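Local coordinates for isomaltodextranase (Arthrobacter globiformis, PDB 5AWO), which hydrolyses alpha-1,6-glucosidic linkages of dextran-type polysaccharides, releasing successive isomaltose units from the non-reducing chain ends, at residues L263-A268 and D314-R319; N267-K272 and D287-W292; S34-R39 and Q366-G371; W41-Y46 and N57-N62. All blocks are in the same frame, centred on the assembly; numbering follows the deposited sequence.

Contact 1: L263-A268 and D314-R319; sequences LVRINA and DGDFMR
Asp316 OD1 is gripped by two arginines: Arg265 NH1 closes a salt bridge to it at 2.8 Å across the contact, and Arg199 NH2 of strand 197-200 adds a second. The Asp316 carboxylate lies over one face of the Arg265 guanidinium near its rim, the two planes 43° apart. Bends at chi2 and chi3 fold the end of Arg265 back to Asp316, while Arg265 CG lies 3.5 Å from Asp314 OD2. Within its own segment the same guanidinium is held side-on by Asn267, NE giving to OD1 and NH2 to the backbone O at 2.8 Å, so its rotation is fixed. Asn267 then turns its other amide atom across the gap: ND2 donates to Gly315 O at 3.0 Å, from well above the carbonyl plane. Asp314 OD1 takes the backbone N of Asp316 in an Asx turn, while OD2 pairs with Arg199. The backbones pair in parallel, Asp314 N to Val264 O (2.9 Å) and Ile266 N to Asp314 O (3.1 Å). The buried carboxylates and guanidinium groups probably compensate one another's charge. This is the C-terminal rim of neighbouring strands 263-265 and 312-314 of a TIM barrel, the end where family 27 glycoside hydrolases carry their active site.

Contact 2: N267-K272 and D287-W292; sequences NADADK and DAWPNW
Neither segment is regular here: the chain of 267-272 runs past a bend at 287-292, with Asn267 CA 5.7 Å from Trp292 CA and Ala268 CA 5.8 Å from Pro290 CA, and the peptide bond before Pro290 is cis. The Asn267 CA-H points at Trp292 O, 3.5 Å from CA, in a fairly straight CH...O contact. Trp289 has its CG anti to the backbone N (chi1 161°), which carries the six-membered ring across to Asn267 O; CH2 comes within 3.2 Å of that oxygen at an oblique angle, bordering a carbonyl already held by Arg265. Both segments belong to the long excursion between barrel strands 263-265 and 312-314, on the catalytic side of the TIM barrel. Asp269 OD1 stands at the edge of the Trp289 ring, 4.3 Å from CZ2, while its salt bridge goes to Arg265 NH2. Pro290 presses its ring on the start of the other segment: CB lies 3.9 Å from Asn267 C, and CG 4.1 Å from Ala268 CB. Pro290 CB also covers one face of the Trp289 indole, toward the rim. The buried backbone N of Asn267 has no partner in the model.

Contact 3: S34-R39 and Q366-G371; sequences SGAGPR and QLNADG
Asn368 carries the polar part of this contact, using both ends of its amide. OD1 accepts twice from Arg39, from NE at 2.9 Å and from NH2 at 3.0 Å, a side-on grip in which both nitrogens converge on one oxygen. That oxygen lies in the guanidinium plane, whereas NE stands well above the carbonyl plane of the amide, the two groups being turned 56° apart. At the other end ND2 donates to Gly37 O at 3.1 Å, nearly within its own amide plane. Together the three bonds fix the amide's rotation and agree with its modelled orientation. Ala36 CB packs against ND2 at 3.8 Å, and Arg39 NH2 passes close to Ala369 CB.

Beside them two glycines meet, Gly35 CA and Gly371 CA touching at 3.8 Å. Each follows a helix with positive phi, and at both sites the backbone angles by themselves call for glycine; Gly371 closes helix 362-370 in a Schellman motif. Two waters extend the join: one donates to both Ser34 O and Ala369 O, and the other accepts from Ala36 N at 2.9 Å and donates to Asn368 O. Arg39 is extended from CG to NE, and its NH1 reaches Phe73 O, so the guanidinium is anchored on two sides. The contact fastens the approach to the first barrel strand, 39-42, to the end of the helix following the last barrel strand, 343-345. With a guanidinium on a neutral amide oxygen, an amide on a loop carbonyl and waters on last-turn carbonyls, the join probably relies on directional hydrogen bonds rather than on paired charges.

Contact 4: W41-Y46 and N57-N62; sequences WNIYGY and NEWKVN
Trp41 and Trp59 cross obliquely in the apolar part of the contact, Trp41 CZ3 lying 4.0 Å from Trp59 CE3, with the Trp59 atom at the edge of the Trp41 ring. Ile43 reaches the same stretch of Trp59 from another direction, CG2 touching CE3 at 3.6 Å near the plane of the indole. Trp59 gets there because its CG is anti to the backbone N (chi1 166°), swinging the ring beside its helix, where Trp103 and Trp110 join it. Mixed contacts lie one residue before and three after Trp59. Asn62 CG sits 3.4 Å from Trp41 CZ2, the amide and indole planes only 26° apart. The Tyr46 ring meets the aliphatic part of Glu58, CE2 to CG at 4.0 Å. The polar ends are served from the loop beyond strand 343-345: Trp41 NE1 gives to Asp347 O, and Glu58 binds Tyr349 and Gln350. Within 41-46, Asn42 OD1 caps Tyr44 N at 2.9 Å, starting helix 44-50. Helix 56-68 thus packs on the outer side of the first barrel strand, 39-42, in the beta-alpha manner of a TIM barrel. Since Trp41 NE1 and the Glu58 carboxylate bond outside the two segments, the interface rests mainly on aromatic and aliphatic packing.

In the fold
Contacts 1 and 2 share Asn267 and Ala268, with centres 8 Å apart; Asp316 OD2 to Ala270 N (2.9 Å) and Arg319 NH1 to Asp271 O (2.8 Å) probably bind them further. They lie beside the catalytic centre: the side chains of Arg265 and Asp269 are each about 6 Å from that of Asp201, the likely nucleophile, and Leu263 directly follows Asp262, the likely proton donor. Contact 4 joins both through Tyr44, which packs on Phe317 and whose OH probably bonds Asp271 N (2.9 Å). Contact 3 encloses the other three along the chain, bringing together segments from either end of the barrel sequence, its centre about 16 Å from that of contact 1.

Contact 1: L263-A268 and D314-R319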
loop_
_atom_site.group_PDB
_atom_site.type_symbol
_atom_site.label_atom_id
_atom_site.label_comp_id
_atom_site.label_asym_id
_atom_site.label_seq_id
_atom_site.Cartn_x
_atom_site.Cartn_y
_atom_site.Cartn_z
ATOM N N LEU A 263 3.197 -2.206 3.131
ATOM C CA LEU A 263 1.901 -1.577 3.439
ATOM C C LEU A 263 2.085 -0.651 4.614
ATOM O O LEU A 263 2.842 -0.959 5.540
ATOM C CB LEU A 263 0.861 -2.621 3.858
ATOM C CG LEU A 263 0.072 -3.333 2.760
ATOM C CD1 LEU A 263 0.921 -4.262 1.887
ATOM C CD2 LEU A 263 -1.071 -4.106 3.407
ATOM N N VAL A 264 1.368 0.488 4.586
ATOM C CA VAL A 264 1.242 1.366 5.748
ATOM C C VAL A 264 -0.221 1.680 6.058
ATOM O O VAL A 264 -1.001 2.035 5.167
ATOM C CB VAL A 264 1.986 2.703 5.601
ATOM C CG1 VAL A 264 3.487 2.462 5.716
ATOM C CG2 VAL A 264 1.604 3.431 4.307
ATOM N N ARG A 265 -0.601 1.530 7.323
ATOM C CA ARG A 265 -1.938 2.019 7.734
ATOM C C ARG A 265 -2.054 3.518 7.561
ATOM O O ARG A 265 -1.172 4.259 7.995
ATOM C CB ARG A 265 -2.230 1.629 9.180
ATOM C CG ARG A 265 -2.841 0.250 9.335
ATOM C CD ARG A 265 -4.373 0.247 9.137
ATOM N NE ARG A 265 -4.953 1.103 10.171
ATOM C CZ ARG A 265 -5.006 0.789 11.468
ATOM N NH1 ARG A 265 -4.698 -0.429 11.881
ATOM N NH2 ARG A 265 -5.339 1.716 12.360
ATOM N N ILE A 266 -3.196 3.947 7.014
ATOM C CA ILE A 266 -3.449 5.359 6.765
ATOM C C ILE A 266 -4.633 5.931 7.538
ATOM O O ILE A 266 -5.020 7.082 7.300
ATOM C CB ILE A 266 -3.542 5.631 5.252
ATOM C CG1 ILE A 266 -4.597 4.770 4.525
ATOM C CG2 ILE A 266 -2.166 5.447 4.621
ATOM C CD1 ILE A 266 -6.007 4.840 5.048
ATOM N N ASN A 267 -5.147 5.182 8.503
ATOM C CA ASN A 267 -6.333 5.555 9.265
ATOM C C ASN A 267 -6.253 5.076 10.688
ATOM O O ASN A 267 -5.472 4.172 10.983
ATOM C CB ASN A 267 -7.622 5.034 8.620
ATOM C CG ASN A 267 -7.668 3.505 8.479
ATOM O OD1 ASN A 267 -6.635 2.831 8.313
ATOM N ND2 ASN A 267 -8.878 2.967 8.428
ATOM N N ALA A 268 -7.082 5.656 11.550
ATOM C CA ALA A 268 -7.328 5.096 12.867
ATOM C C ALA A 268 -7.952 3.703 12.750
ATOM O O ALA A 268 -8.561 3.373 11.722
ATOM C CB ALA A 268 -8.270 6.023 13.629
ATOM N N ASP A 314 -3.026 1.057 3.383
ATOM C CA ASP A 314 -3.824 0.096 4.123
ATOM C C ASP A 314 -4.933 0.806 4.869
ATOM O O ASP A 314 -4.664 1.523 5.814
ATOM C CB ASP A 314 -2.879 -0.669 5.065
ATOM C CG ASP A 314 -3.568 -1.666 5.994
ATOM O OD1 ASP A 314 -4.771 -1.914 5.880
ATOM O OD2 ASP A 314 -2.837 -2.214 6.868
ATOM N N GLY A 315 -6.177 0.583 4.431
ATOM C CA GLY A 315 -7.350 1.141 5.089
ATOM C C GLY A 315 -7.940 0.295 6.187
ATOM O O GLY A 315 -9.057 0.547 6.620
ATOM N N ASP A 316 -7.191 -0.699 6.658
ATOM C CA ASP A 316 -7.545 -1.520 7.817
ATOM C C ASP A 316 -8.606 -2.550 7.480
ATOM O O ASP A 316 -8.511 -3.177 6.410
ATOM C CB ASP A 316 -7.841 -0.689 9.079
ATOM C CG ASP A 316 -7.529 -1.450 10.353
ATOM O OD1 ASP A 316 -6.465 -2.104 10.403
ATOM O OD2 ASP A 316 -8.322 -1.321 11.333
ATOM N N PHE A 317 -9.600 -2.750 8.344
ATOM C CA PHE A 317 -10.493 -3.886 8.239
ATOM C C PHE A 317 -11.885 -3.473 7.843
ATOM O O PHE A 317 -12.366 -2.419 8.282
ATOM C CB PHE A 317 -10.592 -4.616 9.583
ATOM C CG PHE A 317 -9.266 -5.065 10.106
ATOM C CD1 PHE A 317 -8.385 -5.772 9.297
ATOM C CD2 PHE A 317 -8.896 -4.799 11.402
ATOM C CE1 PHE A 317 -7.133 -6.174 9.783
ATOM C CE2 PHE A 317 -7.658 -5.224 11.896
ATOM C CZ PHE A 317 -6.769 -5.888 11.080
ATOM N N MET A 318 -12.471 -4.267 6.953
ATOM C CA MET A 318 -13.867 -4.103 6.547
ATOM C C MET A 318 -14.769 -4.896 7.494
ATOM O O MET A 318 -14.616 -6.107 7.648
ATOM C CB MET A 318 -14.071 -4.546 5.097
ATOM C CG MET A 318 -13.345 -3.647 4.132
ATOM S SD MET A 318 -13.657 -4.033 2.411
ATOM C CE MET A 318 -12.644 -5.491 2.226
ATOM N N ARG A 319 -15.713 -4.180 8.105
ATOM C CA ARG A 319 -16.647 -4.765 9.069
ATOM C C ARG A 319 -18.072 -4.529 8.490
ATOM O O ARG A 319 -18.767 -3.549 8.803
ATOM C CB ARG A 319 -16.467 -4.163 10.448
ATOM C CG ARG A 319 -15.055 -4.316 11.032
ATOM C CD ARG A 319 -15.012 -4.016 12.538
ATOM N NE ARG A 319 -15.775 -5.037 13.216
ATOM C CZ ARG A 319 -16.385 -4.920 14.390
ATOM N NH1 ARG A 319 -16.223 -3.861 15.177
ATOM N NH2 ARG A 319 -17.140 -5.925 14.791
#

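Contact 2: N267-K272 and D287-W292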
loop_
_atom_site.group_PDB
_atom_site.type_symbol
_atom_site.label_atom_id
_atom_site.label_comp_id
_atom_site.label_asym_id
_atom_site.label_seq_id
_atom_site.Cartn_x
_atom_site.Cartn_y
_atom_site.Cartn_z
ATOM N N ASN A 267 -5.147 5.182 8.503
ATOM C CA ASN A 267 -6.333 5.555 9.265
ATOM C C ASN A 267 -6.253 5.076 10.688
ATOM O O ASN A 267 -5.472 4.172 10.983
ATOM C CB ASN A 267 -7.622 5.034 8.620
ATOM C CG ASN A 267 -7.668 3.505 8.479
ATOM O OD1 ASN A 267 -6.635 2.831 8.313
ATOM N ND2 ASN A 267 -8.878 2.967 8.428
ATOM N N ALA A 268 -7.082 5.656 11.550
ATOM C CA ALA A 268 -7.328 5.096 12.867
ATOM C C ALA A 268 -7.952 3.703 12.750
ATOM O O ALA A 268 -8.561 3.373 11.722
ATOM C CB ALA A 268 -8.270 6.023 13.629
ATOM N N ASP A 269 -7.826 2.888 13.794
ATOM C CA ASP A 269 -8.338 1.529 13.759
ATOM C C ASP A 269 -9.818 1.494 13.355
ATOM O O ASP A 269 -10.600 2.354 13.736
ATOM C CB ASP A 269 -8.255 0.870 15.139
ATOM C CG ASP A 269 -6.831 0.600 15.623
ATOM O OD1 ASP A 269 -5.830 0.976 14.982
ATOM O OD2 ASP A 269 -6.702 -0.002 16.720
ATOM N N ALA A 270 -10.223 0.426 12.671
ATOM C CA ALA A 270 -11.626 0.265 12.307
ATOM C C ALA A 270 -12.557 0.329 13.524
ATOM O O ALA A 270 -13.683 0.823 13.417
ATOM C CB ALA A 270 -11.831 -1.043 11.543
ATOM N N ASP A 271 -12.130 -0.183 14.668
ATOM C CA ASP A 271 -12.888 -0.054 15.927
ATOM C C ASP A 271 -14.289 -0.619 15.703
ATOM O O ASP A 271 -14.426 -1.694 15.092
ATOM C CB ASP A 271 -12.802 1.428 16.381
ATOM C CG ASP A 271 -13.243 1.692 17.830
ATOM O OD1 ASP A 271 -14.460 1.879 18.026
ATOM O OD2 ASP A 271 -12.397 1.803 18.750
ATOM N N LYS A 272 -15.315 0.087 16.170
ATOM C CA LYS A 272 -16.711 -0.318 16.008
ATOM C C LYS A 272 -17.235 -0.187 14.577
ATOM O O LYS A 272 -18.368 -0.554 14.303
ATOM C CB LYS A 272 -17.596 0.531 16.935
ATOM C CG LYS A 272 -17.631 1.984 16.577
ATOM C CD LYS A 272 -18.220 2.847 17.686
ATOM C CE LYS A 272 -19.729 2.728 17.773
ATOM N NZ LYS A 272 -20.395 3.318 16.582
ATOM N N ASP A 287 0.325 15.684 13.225
ATOM C CA ASP A 287 1.729 15.300 12.975
ATOM C C ASP A 287 2.188 14.076 13.738
ATOM O O ASP A 287 3.367 14.000 14.101
ATOM C CB ASP A 287 2.670 16.476 13.309
ATOM C CG ASP A 287 2.847 16.702 14.797
ATOM O OD1 ASP A 287 2.054 16.226 15.602
ATOM O OD2 ASP A 287 3.860 17.338 15.200
ATOM N N ALA A 288 1.266 13.169 14.022
ATOM C CA ALA A 288 1.522 11.939 14.791
ATOM C C ALA A 288 0.497 10.893 14.390
ATOM O O ALA A 288 -0.595 11.208 13.863
ATOM C CB ALA A 288 1.396 12.201 16.257
ATOM N N TRP A 289 0.833 9.640 14.686
ATOM C CA TRP A 289 -0.025 8.521 14.352
ATOM C C TRP A 289 -1.431 8.727 14.909
ATOM O O TRP A 289 -1.579 9.073 16.082
ATOM C CB TRP A 289 0.510 7.223 14.973
ATOM C CG TRP A 289 -0.556 6.183 15.032
ATOM C CD1 TRP A 289 -1.293 5.825 16.119
ATOM C CD2 TRP A 289 -1.101 5.473 13.917
ATOM N NE1 TRP A 289 -2.265 4.920 15.761
ATOM C CE2 TRP A 289 -2.169 4.698 14.409
ATOM C CE3 TRP A 289 -0.803 5.428 12.556
ATOM C CZ2 TRP A 289 -2.915 3.855 13.591
ATOM C CZ3 TRP A 289 -1.550 4.569 11.725
ATOM C CH2 TRP A 289 -2.595 3.804 12.271
ATOM N N PRO A 290 -2.477 8.485 14.101
ATOM C CA PRO A 290 -2.512 8.403 12.662
ATOM C C PRO A 290 -2.673 9.819 12.100
ATOM O O PRO A 290 -3.451 10.616 12.650
ATOM C CB PRO A 290 -3.761 7.563 12.395
ATOM C CG PRO A 290 -4.690 7.986 13.487
ATOM C CD PRO A 290 -3.812 8.303 14.692
ATOM N N ASN A 291 -1.980 10.137 11.016
ATOM C CA ASN A 291 -2.004 11.536 10.573
ATOM C C ASN A 291 -3.453 11.940 10.276
ATOM O O ASN A 291 -3.889 13.034 10.644
ATOM C CB ASN A 291 -1.104 11.761 9.372
ATOM C CG ASN A 291 0.317 11.407 9.667
ATOM O OD1 ASN A 291 1.019 12.158 10.394
ATOM N ND2 ASN A 291 0.745 10.274 9.178
ATOM N N TRP A 292 -4.139 11.073 9.543
ATOM C CA TRP A 292 -5.576 11.236 9.304
ATOM C C TRP A 292 -6.358 10.119 9.985
ATOM O O TRP A 292 -5.899 8.964 10.056
ATOM C CB TRP A 292 -5.874 11.244 7.803
ATOM C CG TRP A 292 -5.399 12.466 7.084
ATOM C CD1 TRP A 292 -6.051 13.665 6.995
ATOM C CD2 TRP A 292 -4.184 12.619 6.342
ATOM N NE1 TRP A 292 -5.324 14.549 6.243
ATOM C CE2 TRP A 292 -4.166 13.942 5.844
ATOM C CE3 TRP A 292 -3.098 11.784 6.064
ATOM C CZ2 TRP A 292 -3.112 14.423 5.068
ATOM C CZ3 TRP A 292 -2.043 12.277 5.308
ATOM C CH2 TRP A 292 -2.047 13.576 4.829
#

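Contact 3: S34-R39 and Q366-G371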
loop_
_atom_site.group_PDB
_atom_site.type_symbol
_atom_site.label_atom_id
_atom_site.label_comp_id
_atom_site.label_asym_id
_atom_site.label_seq_id
_atom_site.Cartn_x
_atom_site.Cartn_y
_atom_site.Cartn_z
ATOM N N SER A 34 3.916 -5.561 -8.000
ATOM C CA SER A 34 3.036 -6.471 -8.736
ATOM C C SER A 34 1.565 -6.075 -8.734
ATOM O O SER A 34 0.797 -6.654 -9.507
ATOM C CB SER A 34 3.138 -7.918 -8.223
ATOM O OG SER A 34 4.447 -8.427 -8.409
ATOM N N GLY A 35 1.167 -5.119 -7.912
ATOM C CA GLY A 35 -0.253 -4.776 -7.845
ATOM C C GLY A 35 -0.672 -4.165 -6.541
ATOM O O GLY A 35 0.094 -3.488 -5.842
ATOM N N ALA A 36 -1.928 -4.480 -6.220
ATOM C CA ALA A 36 -2.623 -3.939 -5.070
ATOM C C ALA A 36 -2.435 -4.819 -3.847
ATOM O O ALA A 36 -1.732 -5.837 -3.859
ATOM C CB ALA A 36 -4.091 -3.796 -5.403
ATOM N N GLY A 37 -3.026 -4.396 -2.734
ATOM C CA GLY A 37 -2.919 -5.148 -1.502
ATOM C C GLY A 37 -3.556 -6.530 -1.588
ATOM O O GLY A 37 -4.349 -6.820 -2.489
ATOM N N PRO A 38 -3.237 -7.379 -0.639
ATOM C CA PRO A 38 -3.761 -8.734 -0.616
ATOM C C PRO A 38 -5.195 -8.841 -0.076
ATOM O O PRO A 38 -5.663 -7.969 0.664
ATOM C CB PRO A 38 -2.821 -9.442 0.347
ATOM C CG PRO A 38 -2.440 -8.389 1.320
ATOM C CD PRO A 38 -2.323 -7.139 0.499
ATOM N N ARG A 39 -5.844 -9.942 -0.403
ATOM C CA ARG A 39 -7.142 -10.299 0.105
ATOM C C ARG A 39 -6.938 -11.192 1.286
ATOM O O ARG A 39 -6.268 -12.227 1.186
ATOM C CB ARG A 39 -7.945 -11.045 -0.968
ATOM C CG ARG A 39 -8.179 -10.228 -2.199
ATOM C CD ARG A 39 -8.961 -10.965 -3.277
ATOM N NE ARG A 39 -8.804 -10.286 -4.557
ATOM C CZ ARG A 39 -9.246 -10.722 -5.743
ATOM N NH1 ARG A 39 -9.960 -11.845 -5.855
ATOM N NH2 ARG A 39 -8.951 -10.019 -6.815
ATOM N N GLN A 366 -11.921 -7.944 -9.848
ATOM C CA GLN A 366 -11.009 -7.985 -10.971
ATOM C C GLN A 366 -10.132 -6.749 -10.991
ATOM O O GLN A 366 -8.977 -6.832 -11.402
ATOM C CB GLN A 366 -11.767 -8.149 -12.281
ATOM C CG GLN A 366 -10.866 -8.537 -13.442
ATOM C CD GLN A 366 -10.302 -9.927 -13.282
ATOM O OE1 GLN A 366 -11.038 -10.861 -12.993
ATOM N NE2 GLN A 366 -8.979 -10.069 -13.432
ATOM N N LEU A 367 -10.636 -5.592 -10.542
ATOM C CA LEU A 367 -9.802 -4.388 -10.452
ATOM C C LEU A 367 -8.603 -4.619 -9.515
ATOM O O LEU A 367 -7.457 -4.276 -9.815
ATOM C CB LEU A 367 -10.602 -3.185 -9.969
ATOM C CG LEU A 367 -11.638 -2.615 -10.935
ATOM C CD1 LEU A 367 -12.497 -1.555 -10.262
ATOM C CD2 LEU A 367 -11.005 -2.031 -12.191
ATOM N N ASN A 368 -8.881 -5.232 -8.379
ATOM C CA ASN A 368 -7.818 -5.614 -7.447
ATOM C C ASN A 368 -6.845 -6.632 -8.034
ATOM O O ASN A 368 -5.630 -6.451 -7.942
ATOM C CB ASN A 368 -8.402 -6.066 -6.102
ATOM C CG ASN A 368 -7.394 -6.829 -5.251
ATOM O OD1 ASN A 368 -7.198 -8.010 -5.457
ATOM N ND2 ASN A 368 -6.773 -6.167 -4.277
ATOM N N ALA A 369 -7.370 -7.667 -8.688
ATOM C CA ALA A 369 -6.506 -8.671 -9.328
ATOM C C ALA A 369 -5.623 -8.048 -10.383
ATOM O O ALA A 369 -4.430 -8.435 -10.507
ATOM C CB ALA A 369 -7.322 -9.788 -9.968
ATOM N N ASP A 370 -6.182 -7.115 -11.151
ATOM C CA ASP A 370 -5.421 -6.477 -12.246
ATOM C C ASP A 370 -4.413 -5.441 -11.728
ATOM O O ASP A 370 -3.564 -4.946 -12.488
ATOM C CB ASP A 370 -6.347 -5.864 -13.307
ATOM C CG ASP A 370 -7.201 -6.915 -14.058
ATOM O OD1 ASP A 370 -6.910 -8.130 -13.933
ATOM O OD2 ASP A 370 -8.176 -6.498 -14.724
ATOM N N GLY A 371 -4.477 -5.087 -10.450
ATOM C CA GLY A 371 -3.491 -4.182 -9.830
ATOM C C GLY A 371 -3.844 -2.714 -9.898
ATOM O O GLY A 371 -2.983 -1.856 -10.091
HETATM O O HOH W 1 -1.812 -7.258 -10.711
HETATM O O HOH W 2 -2.900 -6.889 -7.515
#

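Contact 4: W41-Y46 and N57-N62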
loop_
_atom_site.group_PDB
_atom_site.type_symbol
_atom_site.label_atom_id
_atom_site.label_comp_id
_atom_site.label_asym_id
_atom_site.label_seq_id
_atom_site.Cartn_x
_atom_site.Cartn_y
_atom_site.Cartn_z
ATOM N N TRP A 41 -8.610 -12.391 5.584
ATOM C CA TRP A 41 -9.499 -12.283 6.721
ATOM C C TRP A 41 -8.690 -12.117 7.967
ATOM O O TRP A 41 -7.569 -12.663 8.076
ATOM C CB TRP A 41 -10.340 -13.548 6.867
ATOM C CG TRP A 41 -11.251 -13.580 8.042
ATOM C CD1 TRP A 41 -12.504 -13.028 8.136
ATOM C CD2 TRP A 41 -10.996 -14.193 9.306
ATOM N NE1 TRP A 41 -13.023 -13.242 9.373
ATOM C CE2 TRP A 41 -12.129 -13.978 10.113
ATOM C CE3 TRP A 41 -9.907 -14.922 9.830
ATOM C CZ2 TRP A 41 -12.210 -14.442 11.426
ATOM C CZ3 TRP A 41 -10.005 -15.399 11.127
ATOM C CH2 TRP A 41 -11.151 -15.172 11.897
ATOM N N ASN A 42 -9.211 -11.340 8.897
ATOM C CA ASN A 42 -8.546 -11.089 10.169
ATOM C C ASN A 42 -9.489 -11.296 11.340
ATOM O O ASN A 42 -10.674 -11.020 11.229
ATOM C CB ASN A 42 -7.969 -9.661 10.161
ATOM C CG ASN A 42 -7.122 -9.343 11.393
ATOM O OD1 ASN A 42 -7.627 -9.104 12.468
ATOM N ND2 ASN A 42 -5.782 -9.288 11.207
ATOM N N ILE A 43 -8.948 -11.770 12.459
ATOM C CA ILE A 43 -9.707 -12.091 13.658
ATOM C C ILE A 43 -10.269 -10.872 14.402
ATOM O O ILE A 43 -10.928 -11.033 15.404
ATOM C CB ILE A 43 -8.849 -12.908 14.682
ATOM C CG1 ILE A 43 -7.729 -12.050 15.295
ATOM C CG2 ILE A 43 -8.307 -14.179 14.049
ATOM C CD1 ILE A 43 -7.082 -12.629 16.531
ATOM N N TYR A 44 -10.020 -9.655 13.916
ATOM C CA TYR A 44 -10.408 -8.443 14.658
ATOM C C TYR A 44 -11.913 -8.361 14.929
ATOM O O TYR A 44 -12.300 -7.836 15.954
ATOM C CB TYR A 44 -9.971 -7.235 13.855
ATOM C CG TYR A 44 -10.112 -5.882 14.498
ATOM C CD1 TYR A 44 -9.093 -5.357 15.292
ATOM C CD2 TYR A 44 -11.257 -5.068 14.270
ATOM C CE1 TYR A 44 -9.193 -4.097 15.854
ATOM C CE2 TYR A 44 -11.344 -3.807 14.807
ATOM C CZ TYR A 44 -10.322 -3.316 15.577
ATOM O OH TYR A 44 -10.423 -2.050 16.095
ATOM N N GLY A 45 -12.754 -8.899 14.040
ATOM C CA GLY A 45 -14.194 -8.876 14.255
ATOM C C GLY A 45 -14.618 -9.685 15.451
ATOM O O GLY A 45 -15.664 -9.414 16.040
ATOM N N TYR A 46 -13.821 -10.687 15.810
ATOM C CA TYR A 46 -14.005 -11.390 17.065
ATOM C C TYR A 46 -13.350 -10.626 18.209
ATOM O O TYR A 46 -13.982 -10.297 19.215
ATOM C CB TYR A 46 -13.425 -12.831 17.024
ATOM C CG TYR A 46 -13.670 -13.527 18.357
ATOM C CD1 TYR A 46 -12.849 -13.311 19.461
ATOM C CD2 TYR A 46 -14.802 -14.325 18.538
ATOM C CE1 TYR A 46 -13.122 -13.892 20.688
ATOM C CE2 TYR A 46 -15.050 -14.935 19.746
ATOM C CZ TYR A 46 -14.238 -14.692 20.829
ATOM O OH TYR A 46 -14.497 -15.284 22.061
ATOM N N ASN A 57 -11.044 -22.718 18.871
ATOM C CA ASN A 57 -12.180 -23.254 18.117
ATOM C C ASN A 57 -12.882 -22.214 17.251
ATOM O O ASN A 57 -13.363 -22.543 16.153
ATOM C CB ASN A 57 -13.234 -23.920 18.999
ATOM C CG ASN A 57 -14.224 -24.720 18.161
ATOM O OD1 ASN A 57 -13.824 -25.615 17.423
ATOM N ND2 ASN A 57 -15.500 -24.342 18.195
ATOM N N GLU A 58 -12.916 -20.968 17.725
ATOM C CA GLU A 58 -13.489 -19.881 16.911
ATOM C C GLU A 58 -12.623 -19.583 15.699
ATOM O O GLU A 58 -13.132 -19.362 14.600
ATOM C CB GLU A 58 -13.693 -18.651 17.767
ATOM C CG GLU A 58 -14.901 -18.824 18.661
ATOM C CD GLU A 58 -16.168 -18.947 17.839
ATOM O OE1 GLU A 58 -16.679 -17.917 17.405
ATOM O OE2 GLU A 58 -16.618 -20.073 17.566
ATOM N N TRP A 59 -11.304 -19.630 15.876
ATOM C CA TRP A 59 -10.383 -19.553 14.753
ATOM C C TRP A 59 -10.645 -20.662 13.722
ATOM O O TRP A 59 -10.730 -20.408 12.523
ATOM C CB TRP A 59 -8.963 -19.609 15.309
ATOM C CG TRP A 59 -7.802 -19.865 14.401
ATOM C CD1 TRP A 59 -7.072 -21.027 14.310
ATOM C CD2 TRP A 59 -7.140 -18.924 13.531
ATOM N NE1 TRP A 59 -6.042 -20.872 13.436
ATOM C CE2 TRP A 59 -6.032 -19.581 12.958
ATOM C CE3 TRP A 59 -7.369 -17.584 13.200
ATOM C CZ2 TRP A 59 -5.186 -18.967 12.024
ATOM C CZ3 TRP A 59 -6.509 -16.973 12.289
ATOM C CH2 TRP A 59 -5.448 -17.645 11.714
ATOM N N LYS A 60 -10.803 -21.902 14.216
ATOM C CA LYS A 60 -11.055 -23.033 13.321
ATOM C C LYS A 60 -12.371 -22.864 12.547
ATOM O O LYS A 60 -12.403 -23.054 11.338
ATOM C CB LYS A 60 -11.084 -24.351 14.112
ATOM C CG LYS A 60 -11.223 -25.588 13.234
ATOM C CD LYS A 60 -11.346 -26.848 14.076
ATOM C CE LYS A 60 -11.418 -28.100 13.213
ATOM N NZ LYS A 60 -12.605 -28.109 12.311
ATOM N N VAL A 61 -13.437 -22.508 13.250
ATOM C CA VAL A 61 -14.746 -22.411 12.605
ATOM C C VAL A 61 -14.732 -21.277 11.568
ATOM O O VAL A 61 -15.245 -21.428 10.463
ATOM C CB VAL A 61 -15.887 -22.302 13.634
ATOM C CG1 VAL A 61 -17.230 -22.132 12.954
ATOM C CG2 VAL A 61 -15.954 -23.579 14.481
ATOM N N ASN A 62 -14.085 -20.165 11.894
ATOM C CA ASN A 62 -13.918 -19.117 10.875
ATOM C C ASN A 62 -13.130 -19.572 9.663
ATOM O O ASN A 62 -13.516 -19.300 8.521
ATOM C CB ASN A 62 -13.269 -17.863 11.468
ATOM C CG ASN A 62 -14.246 -17.027 12.274
ATOM O OD1 ASN A 62 -14.221 -16.977 13.514
ATOM N ND2 ASN A 62 -15.156 -16.401 11.569
#